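Local atomic coordinates of phosphocarrier protein HPr (Mycoplasma capricolum, PDB entry 1PCH), a protein that carries phosphoryl groups as the general, non-sugar-specific component of the phosphoenolpyruvate-dependent sugar phosphotransferase system. Residues F28-N37 and T58-A69; A18-S29 and L43-A51. One frame throughout, in Å; residues are numbered along the deposited sequence. Where two conformers were deposited one is given.

Interaction 1 of 2, residues F28-N37 and T58-A69; sequences FSSNITIIAN and TEITIQADGNDA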
loop_
_atom_site.group_PDB
_atom_site.type_symbol
_atom_site.label_atom_id
_atom_site.label_comp_id
_atom_site.label_asym_id
_atom_site.label_seq_id
_atom_site.Cartn_x
_atom_site.Cartn_y
_atom_site.Cartn_z
ATOM N N PHE A 28 12.578 -1.620 -2.519
ATOM C CA PHE A 28 13.042 -0.478 -1.812
ATOM C C PHE A 28 13.704 -0.809 -0.487
ATOM O O PHE A 28 13.306 -1.662 0.278
ATOM C CB PHE A 28 11.876 0.511 -1.572
ATOM C CG PHE A 28 11.280 0.949 -2.920
ATOM C CD1 PHE A 28 11.931 1.924 -3.648
ATOM C CD2 PHE A 28 10.132 0.390 -3.427
ATOM C CE1 PHE A 28 11.470 2.352 -4.862
ATOM C CE2 PHE A 28 9.659 0.814 -4.668
ATOM C CZ PHE A 28 10.315 1.776 -5.375
ATOM N N SER A 29 14.777 -0.053 -0.222
ATOM C CA SER A 29 15.433 -0.199 1.035
ATOM C C SER A 29 14.593 0.400 2.167
ATOM O O SER A 29 14.669 -0.047 3.294
ATOM C CB SER A 29 16.821 0.470 1.036
ATOM O OG SER A 29 16.720 1.834 0.822
ATOM N N SER A 30 13.789 1.440 1.839
ATOM C CA SER A 30 12.995 2.092 2.845
ATOM C C SER A 30 12.057 1.079 3.550
ATOM O O SER A 30 11.610 0.142 2.948
ATOM C CB SER A 30 11.996 3.087 2.174
ATOM O OG SER A 30 12.719 4.220 1.694
ATOM N N ASN A 31 11.693 1.487 4.730
ATOM C CA ASN A 31 10.644 0.806 5.508
ATOM C C ASN A 31 9.322 1.382 4.984
ATOM O O ASN A 31 9.098 2.565 4.975
ATOM C CB ASN A 31 10.818 1.111 6.977
ATOM C CG ASN A 31 12.172 0.571 7.446
ATOM O OD1 ASN A 31 12.366 -0.638 7.361
ATOM N ND2 ASN A 31 13.048 1.459 7.881
ATOM N N ILE A 32 8.458 0.492 4.504
ATOM C CA ILE A 32 7.207 0.915 3.934
ATOM C C ILE A 32 6.036 0.269 4.664
ATOM O O ILE A 32 5.764 -0.904 4.666
ATOM C CB ILE A 32 7.129 0.666 2.436
ATOM C CG1 ILE A 32 8.318 1.257 1.669
ATOM C CG2 ILE A 32 5.820 1.210 1.890
ATOM C CD1 ILE A 32 8.445 0.676 0.262
ATOM N N THR A 33 5.368 1.182 5.416
ATOM C CA THR A 33 4.256 0.752 6.236
ATOM C C THR A 33 2.935 1.235 5.660
ATOM O O THR A 33 2.812 2.282 5.030
ATOM C CB THR A 33 4.466 1.282 7.669
ATOM O OG1 THR A 33 5.746 0.800 8.091
ATOM C CG2 THR A 33 3.416 0.729 8.616
ATOM N N ILE A 34 1.944 0.418 5.861
ATOM C CA ILE A 34 0.567 0.723 5.434
ATOM C C ILE A 34 -0.254 0.771 6.736
ATOM O O ILE A 34 -0.054 -0.051 7.624
ATOM C CB ILE A 34 0.010 -0.241 4.459
ATOM C CG1 ILE A 34 -1.461 0.053 4.045
ATOM C CG2 ILE A 34 0.131 -1.681 4.935
ATOM C CD1 ILE A 34 -1.853 -0.762 2.813
ATOM N N ILE A 35 -1.008 1.845 6.864
ATOM C CA ILE A 35 -1.821 2.112 8.041
ATOM C C ILE A 35 -3.290 2.207 7.587
ATOM O O ILE A 35 -3.561 2.819 6.549
ATOM C CB ILE A 35 -1.435 3.508 8.633
ATOM C CG1 ILE A 35 0.019 3.575 9.069
ATOM C CG2 ILE A 35 -2.384 3.910 9.716
ATOM C CD1 ILE A 35 0.595 4.963 9.161
ATOM N N ALA A 36 -4.136 1.551 8.322
ATOM C CA ALA A 36 -5.553 1.461 8.137
ATOM C C ALA A 36 -6.255 1.200 9.493
ATOM O O ALA A 36 -5.958 0.261 10.205
ATOM C CB ALA A 36 -5.953 0.440 7.128
ATOM N N ASN A 37 -7.201 2.098 9.813
ATOM C CA ASN A 37 -7.937 1.940 11.074
ATOM C C ASN A 37 -6.908 1.918 12.195
ATOM O O ASN A 37 -6.050 2.806 12.257
ATOM C CB ASN A 37 -8.832 0.724 11.068
ATOM C CG ASN A 37 -9.570 0.470 9.779
ATOM O OD1 ASN A 37 -9.474 -0.610 9.161
ATOM N ND2 ASN A 37 -10.335 1.444 9.315
ATOM N N THR A 58 -12.055 2.378 2.867
ATOM C CA THR A 58 -11.089 2.593 3.903
ATOM C C THR A 58 -10.035 3.593 3.446
ATOM O O THR A 58 -9.565 3.547 2.320
ATOM C CB THR A 58 -10.383 1.276 4.312
ATOM O OG1 THR A 58 -11.396 0.336 4.723
ATOM C CG2 THR A 58 -9.451 1.468 5.482
ATOM N N GLU A 59 -9.701 4.507 4.323
ATOM C CA GLU A 59 -8.662 5.466 4.045
ATOM C C GLU A 59 -7.350 4.854 4.630
ATOM O O GLU A 59 -7.249 4.525 5.786
ATOM C CB GLU A 59 -8.870 6.808 4.744
ATOM C CG GLU A 59 -7.819 7.835 4.282
ATOM C CD GLU A 59 -8.049 9.193 4.948
ATOM O OE1 GLU A 59 -7.742 9.303 6.144
ATOM O OE2 GLU A 59 -8.525 10.122 4.248
ATOM N N ILE A 60 -6.416 4.716 3.692
ATOM C CA ILE A 60 -5.134 4.155 4.091
ATOM C C ILE A 60 -4.075 5.249 3.961
ATOM O O ILE A 60 -4.227 6.205 3.217
ATOM C CB ILE A 60 -4.771 2.978 3.205
ATOM C CG1 ILE A 60 -4.643 3.346 1.706
ATOM C CG2 ILE A 60 -5.762 1.843 3.402
ATOM C CD1 ILE A 60 -3.453 2.733 1.025
ATOM N N THR A 61 -2.998 5.000 4.695
ATOM C CA THR A 61 -1.857 5.878 4.660
ATOM C C THR A 61 -0.618 4.992 4.438
ATOM O O THR A 61 -0.561 3.932 5.032
ATOM C CB THR A 61 -1.689 6.627 6.001
ATOM O OG1 THR A 61 -2.851 7.484 6.138
ATOM C CG2 THR A 61 -0.502 7.574 5.857
ATOM N N ILE A 62 0.187 5.406 3.492
ATOM C CA ILE A 62 1.428 4.713 3.224
ATOM C C ILE A 62 2.584 5.650 3.653
ATOM O O ILE A 62 2.599 6.835 3.290
ATOM C CB ILE A 62 1.614 4.327 1.764
ATOM C CG1 ILE A 62 0.509 3.485 1.191
ATOM C CG2 ILE A 62 2.977 3.672 1.558
ATOM C CD1 ILE A 62 0.426 2.100 1.751
ATOM N N GLN A 63 3.439 5.120 4.484
ATOM C CA GLN A 63 4.560 5.843 5.038
ATOM C C GLN A 63 5.863 5.120 4.605
ATOM O O GLN A 63 5.938 3.930 4.834
ATOM C CB GLN A 63 4.542 5.872 6.567
ATOM C CG GLN A 63 5.635 6.729 7.194
ATOM C CD GLN A 63 5.025 7.863 8.038
ATOM O OE1 GLN A 63 4.989 9.002 7.587
ATOM N NE2 GLN A 63 4.532 7.532 9.220
ATOM N N ALA A 64 6.740 5.869 3.994
ATOM C CA ALA A 64 8.031 5.261 3.570
ATOM C C ALA A 64 9.128 6.014 4.345
ATOM O O ALA A 64 9.096 7.244 4.409
ATOM C CB ALA A 64 8.200 5.402 2.094
ATOM N N ASP A 65 10.031 5.283 4.940
ATOM C CA ASP A 65 11.127 5.912 5.683
ATOM C C ASP A 65 12.419 5.249 5.245
ATOM O O ASP A 65 12.622 4.036 5.243
ATOM C CB ASP A 65 10.911 5.910 7.170
ATOM C CG ASP A 65 9.527 6.447 7.555
ATOM O OD1 ASP A 65 9.259 7.641 7.287
ATOM O OD2 ASP A 65 8.703 5.662 8.085
ATOM N N GLY A 66 13.302 6.107 4.734
ATOM C CA GLY A 66 14.535 5.543 4.231
ATOM C C GLY A 66 15.069 6.327 3.084
ATOM O O GLY A 66 14.509 7.316 2.632
ATOM N N ASN A 67 16.225 5.871 2.605
ATOM C CA ASN A 67 16.952 6.632 1.604
ATOM C C ASN A 67 16.280 6.771 0.297
ATOM O O ASN A 67 16.508 7.738 -0.443
ATOM C CB ASN A 67 18.402 6.219 1.596
ATOM C CG ASN A 67 18.851 5.498 0.355
ATOM O OD1 ASN A 67 18.500 4.335 0.155
ATOM N ND2 ASN A 67 19.638 6.205 -0.472
ATOM N N ASP A 68 15.392 5.801 -0.031
ATOM C CA ASP A 68 14.698 5.884 -1.332
ATOM C C ASP A 68 13.236 6.123 -1.174
ATOM O O ASP A 68 12.378 5.893 -2.057
ATOM C CB ASP A 68 15.002 4.626 -2.121
ATOM C CG ASP A 68 14.681 3.322 -1.519
ATOM O OD1 ASP A 68 14.022 3.252 -0.447
ATOM O OD2 ASP A 68 15.017 2.261 -2.154
ATOM N N ALA A 69 12.872 6.673 -0.011
ATOM C CA ALA A 69 11.489 6.914 0.304
ATOM C C ALA A 69 10.737 7.697 -0.720
ATOM O O ALA A 69 9.549 7.459 -1.018
ATOM C CB ALA A 69 11.346 7.546 1.702
HETATM O O HOH W 1 16.821 2.871 3.603
HETATM O O HOH W 2 -7.872 4.179 8.292
#
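The carboxylate of Asp68 meets the loop at Ser29 and Ser30 with both oxygens. Asp68 OD2 takes the backbone N of Ser29 at 3.0 Å, while OD1 takes the backbone N of Ser30 at 2.9 Å and also Ser30 OG, which comes nearly along the C-O axis of OD1 at 2.7 Å. Both amides approach on the syn side; with the hydroxyl they make three bonds, which should hold the carboxylate in its rotation. Ser30 OG sits beside its own backbone N (chi1 -73°), which lets both reach OD1. Asp68 OD2 also lies at the edge of the Phe28 ring, 3.4 Å from CD1, with the two planes 76° apart.

Reciprocal backbone bonds then join antiparallel strands 31-36 and 59-65, pairing Asn31 with Asp65, Thr33 with Gln63 and Ile35 with Thr61. On the face that carries Ile32, Ile34 and Ile62, the CD1 methyl of Ile62 sits 3.6 Å from Ile34 CB, and its CG2 lies 3.8 Å from Ile32 CG2.

On this apolar face, Met80 of helix 69-82 covers Ile60 and Ile62, and Val49 and Met52 of helix 46-52 cover Ile34. These are the two central strands of the four-stranded antiparallel sheet of the HPr open-faced beta-sandwich.

Interaction 2 of 2, residues A18-S29 and L43-A51; sequences ASVLAKEASKFS and LKSIMNVMA. With SO4 (sulfate ion), chain B.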
loop_
_atom_site.group_PDB
_atom_site.type_symbol
_atom_site.label_atom_id
_atom_site.label_comp_id
_atom_site.label_asym_id
_atom_site.label_seq_id
_atom_site.Cartn_x
_atom_site.Cartn_y
_atom_site.Cartn_z
ATOM N N ALA A 18 -2.535 -6.748 -3.439
ATOM C CA ALA A 18 -1.603 -6.913 -2.371
ATOM C C ALA A 18 -0.293 -7.538 -2.894
ATOM O O ALA A 18 0.771 -7.141 -2.466
ATOM C CB ALA A 18 -2.166 -7.796 -1.259
ATOM N N SER A 19 -0.445 -8.527 -3.764
ATOM C CA SER A 19 0.733 -9.242 -4.264
ATOM C C SER A 19 1.619 -8.308 -5.064
ATOM O O SER A 19 2.840 -8.362 -4.903
ATOM C CB SER A 19 0.328 -10.451 -5.087
ATOM O OG SER A 19 -0.163 -10.127 -6.345
ATOM N N VAL A 20 1.014 -7.515 -5.935
ATOM C CA VAL A 20 1.686 -6.544 -6.763
ATOM C C VAL A 20 2.366 -5.463 -5.947
ATOM O O VAL A 20 3.485 -5.035 -6.146
ATOM C CB VAL A 20 0.780 -5.925 -7.836
ATOM C CG1 VAL A 20 1.560 -4.911 -8.639
ATOM C CG2 VAL A 20 0.229 -7.026 -8.729
ATOM N N LEU A 21 1.634 -5.000 -4.916
ATOM C CA LEU A 21 2.212 -4.006 -4.021
ATOM C C LEU A 21 3.371 -4.569 -3.216
ATOM O O LEU A 21 4.372 -3.881 -3.106
ATOM C CB LEU A 21 1.161 -3.472 -3.065
ATOM C CG LEU A 21 0.147 -2.525 -3.794
ATOM C CD1 LEU A 21 -1.060 -2.450 -2.798
ATOM C CD2 LEU A 21 0.790 -1.145 -3.915
ATOM N N ALA A 22 3.224 -5.760 -2.669
ATOM C CA ALA A 22 4.306 -6.362 -1.865
ATOM C C ALA A 22 5.559 -6.500 -2.705
ATOM O O ALA A 22 6.663 -6.226 -2.243
ATOM C CB ALA A 22 3.841 -7.698 -1.345
ATOM N N LYS A 23 5.365 -6.897 -3.969
ATOM C CA LYS A 23 6.497 -7.065 -4.882
ATOM C C LYS A 23 7.202 -5.735 -5.094
ATOM O O LYS A 23 8.412 -5.579 -5.128
ATOM C CB LYS A 23 5.949 -7.556 -6.248
ATOM C CG LYS A 23 7.004 -7.382 -7.362
ATOM C CD LYS A 23 6.502 -7.923 -8.674
ATOM C CE LYS A 23 7.541 -7.904 -9.777
ATOM N NZ LYS A 23 6.904 -7.981 -11.133
ATOM N N GLU A 24 6.369 -4.731 -5.382
ATOM C CA GLU A 24 6.905 -3.404 -5.656
ATOM C C GLU A 24 7.582 -2.805 -4.463
ATOM O O GLU A 24 8.704 -2.296 -4.529
ATOM C CB GLU A 24 5.831 -2.468 -6.205
ATOM C CG GLU A 24 6.485 -1.131 -6.608
ATOM C CD GLU A 24 7.039 -1.252 -8.028
ATOM O OE1 GLU A 24 6.783 -2.304 -8.670
ATOM O OE2 GLU A 24 7.629 -0.267 -8.478
ATOM N N ALA A 25 6.909 -2.897 -3.293
ATOM C CA ALA A 25 7.544 -2.362 -2.092
ATOM C C ALA A 25 8.866 -3.020 -1.774
ATOM O O ALA A 25 9.773 -2.379 -1.273
ATOM C CB ALA A 25 6.565 -2.553 -0.916
ATOM N N SER A 26 8.980 -4.332 -2.065
ATOM C CA SER A 26 10.157 -5.107 -1.698
ATOM C C SER A 26 11.436 -4.711 -2.382
ATOM O O SER A 26 12.532 -5.131 -2.025
ATOM C CB SER A 26 9.899 -6.610 -2.004
ATOM O OG SER A 26 8.931 -7.056 -1.052
ATOM N N LYS A 27 11.305 -3.855 -3.381
ATOM C CA LYS A 27 12.419 -3.381 -4.149
ATOM C C LYS A 27 13.200 -2.291 -3.459
ATOM O O LYS A 27 14.315 -1.970 -3.883
ATOM C CB LYS A 27 11.821 -2.751 -5.467
ATOM C CG LYS A 27 10.891 -3.756 -6.168
ATOM C CD LYS A 27 10.274 -3.051 -7.385
ATOM C CE LYS A 27 9.993 -4.032 -8.522
ATOM N NZ LYS A 27 9.620 -3.199 -9.775
ATOM N N PHE A 28 12.578 -1.620 -2.519
ATOM C CA PHE A 28 13.042 -0.478 -1.812
ATOM C C PHE A 28 13.704 -0.809 -0.487
ATOM O O PHE A 28 13.306 -1.662 0.278
ATOM C CB PHE A 28 11.876 0.511 -1.572
ATOM C CG PHE A 28 11.280 0.949 -2.920
ATOM C CD1 PHE A 28 11.931 1.924 -3.648
ATOM C CD2 PHE A 28 10.132 0.390 -3.427
ATOM C CE1 PHE A 28 11.470 2.352 -4.862
ATOM C CE2 PHE A 28 9.659 0.814 -4.668
ATOM C CZ PHE A 28 10.315 1.776 -5.375
ATOM N N SER A 29 14.777 -0.053 -0.222
ATOM C CA SER A 29 15.433 -0.199 1.035
ATOM C C SER A 29 14.593 0.400 2.167
ATOM O O SER A 29 14.669 -0.047 3.294
ATOM C CB SER A 29 16.821 0.470 1.036
ATOM O OG SER A 29 16.720 1.834 0.822
ATOM N N LEU A 43 4.242 -3.264 4.140
ATOM C CA LEU A 43 3.704 -3.369 2.803
ATOM C C LEU A 43 4.449 -4.386 1.954
ATOM O O LEU A 43 3.967 -4.834 0.915
ATOM C CB LEU A 43 3.576 -2.014 2.162
ATOM C CG LEU A 43 2.783 -1.878 0.889
ATOM C CD1 LEU A 43 1.359 -2.256 0.928
ATOM C CD2 LEU A 43 3.099 -0.600 0.154
ATOM N N LYS A 44 5.637 -4.741 2.456
ATOM C CA LYS A 44 6.459 -5.715 1.762
ATOM C C LYS A 44 5.983 -7.131 1.997
ATOM O O LYS A 44 6.391 -8.061 1.312
ATOM C CB LYS A 44 7.940 -5.574 2.191
ATOM C CG LYS A 44 8.541 -4.240 1.836
ATOM C CD LYS A 44 9.931 -4.070 2.409
ATOM C CE LYS A 44 10.578 -2.803 1.838
ATOM N NZ LYS A 44 11.968 -2.651 2.392
ATOM N N SER A 45 5.129 -7.299 2.998
ATOM C CA SER A 45 4.592 -8.612 3.332
ATOM C C SER A 45 3.154 -8.776 2.837
ATOM O O SER A 45 2.237 -8.115 3.339
ATOM C CB SER A 45 4.612 -8.815 4.847
ATOM O OG SER A 45 3.793 -9.898 5.245
ATOM N N ILE A 46 2.947 -9.714 1.919
ATOM C CA ILE A 46 1.600 -9.944 1.420
ATOM C C ILE A 46 0.685 -10.446 2.529
ATOM O O ILE A 46 -0.476 -10.123 2.598
ATOM C CB ILE A 46 1.542 -10.927 0.243
ATOM C CG1 ILE A 46 0.061 -11.199 -0.163
ATOM C CG2 ILE A 46 2.179 -12.258 0.600
ATOM C CD1 ILE A 46 -0.028 -11.560 -1.629
ATOM N N MET A 47 1.252 -11.312 3.403
ATOM C CA MET A 47 0.454 -11.788 4.513
ATOM C C MET A 47 0.019 -10.694 5.430
ATOM O O MET A 47 -1.199 -10.596 5.801
ATOM C CB MET A 47 1.226 -12.880 5.283
ATOM C CG MET A 47 0.577 -13.173 6.619
ATOM S SD MET A 47 1.369 -14.462 7.596
ATOM C CE MET A 47 0.023 -14.895 8.708
ATOM N N ASN A 48 0.901 -9.794 5.800
ATOM C CA ASN A 48 0.600 -8.676 6.658
ATOM C C ASN A 48 -0.525 -7.801 6.063
ATOM O O ASN A 48 -1.437 -7.403 6.754
ATOM C CB ASN A 48 1.808 -7.732 6.755
ATOM C CG ASN A 48 2.704 -7.929 7.914
ATOM O OD1 ASN A 48 3.231 -6.929 8.454
ATOM N ND2 ASN A 48 2.916 -9.166 8.331
ATOM N N VAL A 49 -0.382 -7.542 4.786
ATOM C CA VAL A 49 -1.333 -6.687 4.080
ATOM C C VAL A 49 -2.668 -7.359 3.947
ATOM O O VAL A 49 -3.736 -6.752 4.199
ATOM C CB VAL A 49 -0.751 -6.213 2.757
ATOM C CG1 VAL A 49 -1.755 -5.743 1.780
ATOM C CG2 VAL A 49 0.445 -5.324 2.988
ATOM N N MET A 50 -2.708 -8.639 3.649
ATOM C CA MET A 50 -3.973 -9.342 3.587
ATOM C C MET A 50 -4.658 -9.442 4.954
ATOM O O MET A 50 -5.886 -9.378 5.017
ATOM C CB MET A 50 -3.743 -10.711 2.977
ATOM C CG MET A 50 -3.234 -10.604 1.534
ATOM S SD MET A 50 -4.460 -10.073 0.392
ATOM C CE MET A 50 -5.156 -11.617 -0.170
ATOM N N ALA A 51 -3.900 -9.643 6.001
ATOM C CA ALA A 51 -4.372 -9.800 7.369
ATOM C C ALA A 51 -5.059 -8.529 7.858
ATOM O O ALA A 51 -5.812 -8.557 8.811
ATOM C CB ALA A 51 -3.252 -10.186 8.302
HETATM S S SO4 B . 5.390 -12.511 2.693
HETATM O O1 SO4 B . 5.919 -13.849 2.215
HETATM O O2 SO4 B . 5.185 -11.635 1.483
HETATM O O3 SO4 B . 4.152 -12.705 3.459
HETATM O O4 SO4 B . 6.460 -11.877 3.544
#
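Leu43 packs against helix 18-25, its CD1 directed at Leu21 CB and its CD2 at Ala25 CB, 4.1 Å away. Its carbonyl oxygen receives a CA-H...O contact from Ala22, with Ala22 CA 3.2 Å from Leu43 O. The methyl carbon Ala22 CB also lies 3.7 Å from Leu43 O, and the backbone of the loop thus rests on the helix.

Lys44 then runs alongside the end of that helix. Its CG packs 3.8 Å from Ala25 CB, and the extended chain beyond CG brings NZ to the carbonyl oxygen of Phe28, 2.7 Å away and tilted 23° from the carbonyl plane. Ser30 O accepts from the same ammonium group, which thus bridges two carbonyls of the loop leading from the helix into strand 31-36.

Ser45 turns away from helix 18-25. It is the N-cap residue of helix 46-51; Ser45 OG accepts from Asn48 N at 2.9 Å. A sulfate ion, probably from the crystallisation liquor, sits at this helix end: Ile46 N donates to its O2 and Met47 N to its O3, with a weak bond from Ser45 OG to O3.

With CG1 anti to the backbone N (chi1 176°), Ile46 reaches across to helix 18-25, where its CD1 touches CA and CB of Ser19. Farther along, Val49 CG1 packs 3.7 Å from Ala18 CB.

Ala18, Ala22 and Ala25 form the surface on which the loop and helix 46-51 lie. The axes of segments 18-25 and 46-51 approach to 9.3 Å at an angle of 137°, as part of the helical layer of the HPr fold.

How the interactions relate
Interactions 1 and 2 have centres 10 Å apart and share Phe28 and Ser29, where the turn after helix 15-25 leads into strand 31-36. Besides the Lys44 bond to Ser30 already described, a probable backbone bond joins them, Ile32 O to Leu43 N at 2.9 Å. Apolar packing continues from sheet to helical layer, with Ile34 CD1 4.0 Å from Leu43 CD1. Their segments alternate along the chain, consistent with the beta-alpha-beta-beta-alpha-beta-alpha order of HPr. Interaction 2 is nearer His14, the residue that forms the phosphohistidine intermediate: its side chain lies about 5 Å from that of Met50 in the conformer given, against about 12 Å from that of Ile34 in interaction 1. Ser45, the predicted regulatory phosphorylation site, is unmodified here.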